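Glutaredoxin (Chlorella sorokiniana, PDB 4I2U) binds glutathione and, as a thioredoxin-fold oxidoreductase, probably reduces disulfides in cell redox homeostasis. Local coordinates at residues K5-V8 with D9-S13. Sequence-based numbering, arbitrary orientation.
Sequences KQLV and DSTIS
The N-terminal helix 3-14 of this glutaredoxin illustrates how successive turns of a helix are tied by side chains as well as by backbone, beginning with the i to i+4 salt bridge between K5 and D9. K5 leaves the backbone with CG anti to its N (chi1 176°), runs extended past CD and bends only at chi4, which brings NZ to 2.8 Å from D9 OD2. The ammonium uses the syn lone pair of that oxygen, and the lysine CG lies 3.5 Å from the same OD2, so the aliphatic stem also lies against the carboxylate. D9 OD1 takes a hydrogen bond from outside the pair, with Y61 OH of helix 55-66; the two oxygens therefore have separate partners, and the carboxylate is held against turning. With an alanine here both links are gone, and the K5 ammonium is likely to be left without its mate and the Y61 hydroxyl short of a partner. The i to i-4 backbone bonds of the helix continue, D9 N reaching K5 O at 2.9 Å and I12 N reaching V8 O at 3.0 Å. Hydroxyls fold back on the same carbonyls. T11 OG1 donates to L7 O at 2.7 Å, a chi1 of -62° setting the threonine oxygen beside its own backbone N, and S13 OG donates to D9 O at 2.8 Å. In both cases the hydroxyl and the amide of one residue reach the carbonyl from opposite faces of its plane, a bifurcated acceptor. S10 OG repeats this at Q6 O in one of its two conformers. L7 CD2 also touches T11 OG1, at 3.6 Å. On the inner side, L7, V8 and I12 pack on F20 of strand 17-21, and L7 and V8 also meet I58. The arrangement is that of an amphipathic helix packed on the central sheet of a thioredoxin fold.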
ATOM      1  N   LYS A   5      -4.646  15.270   1.837  1.00 11.11           N
ATOM      2  CA  LYS A   5      -4.863  14.589   3.100  1.00 11.66           C
ATOM      3  C   LYS A   5      -6.169  13.811   3.058  1.00  9.61           C
ATOM      4  O   LYS A   5      -6.237  12.652   3.491  1.00  8.69           O
ATOM      5  CB  LYS A   5      -4.853  15.588   4.257  1.00 11.34           C
ATOM      6  CG  LYS A   5      -5.167  14.950   5.612  1.00  9.87           C
ATOM      7  CD  LYS A   5      -4.940  15.911   6.760  1.00 12.98           C
ATOM      8  CE  LYS A   5      -4.752  15.151   8.070  1.00 12.18           C
ATOM      9  NZ  LYS A   5      -5.969  14.386   8.434  1.00 12.21           N
ATOM     10  N   GLN A   6      -7.227  14.442   2.553  1.00 10.41           N
ATOM     11  CA  GLN A   6      -8.522  13.770   2.504  1.00 11.87           C
ATOM     12  C   GLN A   6      -8.451  12.546   1.604  1.00  9.93           C
ATOM     13  O   GLN A   6      -9.023  11.495   1.912  1.00 10.09           O
ATOM     14  CB  GLN A   6      -9.600  14.729   2.012  1.00 14.40           C
ATOM     15  CG  GLN A   6     -11.017  14.203   2.179  1.00 33.17           C
ATOM     16  CD  GLN A   6     -12.058  15.165   1.635  1.00 38.80           C
ATOM     17  OE1 GLN A   6     -12.481  15.053   0.482  1.00 45.72           O
ATOM     18  NE2 GLN A   6     -12.472  16.125   2.461  1.00 41.32           N
ATOM     19  N   LEU A   7      -7.762  12.676   0.479  1.00 10.21           N
ATOM     20  CA  LEU A   7      -7.583  11.545  -0.421  1.00  9.75           C
ATOM     21  C   LEU A   7      -6.889  10.381   0.268  1.00  8.74           C
ATOM     22  O   LEU A   7      -7.356   9.236   0.224  1.00  9.10           O
ATOM     23  CB  LEU A   7      -6.788  11.975  -1.650  1.00 12.35           C
ATOM     24  CG  LEU A   7      -6.468  10.935  -2.730  1.00 14.58           C
ATOM     25  CD1 LEU A   7      -5.340   9.976  -2.375  1.00 15.48           C
ATOM     26  CD2 LEU A   7      -7.708  10.154  -3.110  1.00 18.37           C
ATOM     27  N   VAL A   8      -5.765  10.637   0.920  1.00  8.03           N
ATOM     28  CA  VAL A   8      -5.028   9.553   1.549  1.00  7.06           C
ATOM     29  C   VAL A   8      -5.840   8.934   2.679  1.00  6.56           C
ATOM     30  O   VAL A   8      -5.991   7.704   2.746  1.00  7.08           O
ATOM     31  CB  VAL A   8      -3.660  10.035   2.061  1.00  7.71           C
ATOM     32  CG1 VAL A   8      -2.999   8.968   2.893  1.00  6.65           C
ATOM     33  CG2 VAL A   8      -2.764  10.417   0.866  1.00  8.16           C
ATOM     34  N   ASP A   9      -6.370   9.766   3.573  1.00  6.78           N
ATOM     35  CA  ASP A   9      -7.100   9.252   4.728  1.00  6.50           C
ATOM     36  C   ASP A   9      -8.296   8.419   4.289  1.00  6.68           C
ATOM     37  O   ASP A   9      -8.530   7.317   4.810  1.00  6.74           O
ATOM     38  CB  ASP A   9      -7.584  10.386   5.635  1.00  7.03           C
ATOM     39  CG  ASP A   9      -6.449  11.121   6.354  1.00  7.15           C
ATOM     40  OD1 ASP A   9      -5.284  10.683   6.305  1.00  7.07           O
ATOM     41  OD2 ASP A   9      -6.782  12.133   7.019  1.00  8.38           O
ATOM     42  N   SER A  10      -9.075   8.941   3.354  1.00  7.32           N
ATOM     43  CA  SER A  10     -10.271   8.245   2.889  0.55  7.75           C
ATOM     44  C   SER A  10      -9.910   6.962   2.160  1.00  7.48           C
ATOM     45  O   SER A  10     -10.622   5.969   2.248  1.00  8.05           O
ATOM     46  CB  SER A  10     -11.089   9.140   1.963  0.55  9.97           C
ATOM     47  OG  SER A  10     -11.625  10.242   2.671  0.55 15.26           O
ATOM     48  N   THR A  11      -8.812   6.983   1.423  1.00  7.48           N
ATOM     49  CA  THR A  11      -8.431   5.805   0.674  1.00  7.29           C
ATOM     50  C   THR A  11      -8.004   4.673   1.602  1.00  7.49           C
ATOM     51  O   THR A  11      -8.418   3.514   1.403  1.00  7.22           O
ATOM     52  CB  THR A  11      -7.328   6.125  -0.340  1.00  8.96           C
ATOM     53  OG1 THR A  11      -7.816   7.087  -1.278  1.00 10.01           O
ATOM     54  CG2 THR A  11      -6.905   4.879  -1.104  1.00 10.27           C
ATOM     55  N   ILE A  12      -7.187   4.975   2.602  1.00  6.93           N
ATOM     56  CA  ILE A  12      -6.691   3.911   3.467  1.00  7.30           C
ATOM     57  C   ILE A  12      -7.756   3.421   4.434  1.00  7.20           C
ATOM     58  O   ILE A  12      -7.679   2.282   4.885  1.00  8.02           O
ATOM     59  CB  ILE A  12      -5.389   4.286   4.227  1.00  7.07           C
ATOM     60  CG1 ILE A  12      -5.634   5.353   5.303  1.00  6.42           C
ATOM     61  CG2 ILE A  12      -4.325   4.698   3.237  1.00  6.20           C
ATOM     62  CD1 ILE A  12      -4.397   5.662   6.129  1.00  8.47           C
ATOM     63  N   SER A  13      -8.758   4.238   4.752  1.00  6.23           N
ATOM     64  CA  SER A  13      -9.840   3.791   5.639  1.00  7.45           C
ATOM     65  C   SER A  13     -10.974   3.123   4.865  1.00  9.74           C
ATOM     66  O   SER A  13     -11.765   2.395   5.456  1.00 11.45           O
ATOM     67  CB  SER A  13     -10.351   4.953   6.493  1.00  8.71           C
ATOM     68  OG  SER A  13     -10.868   5.988   5.692  1.00  9.37           O
TER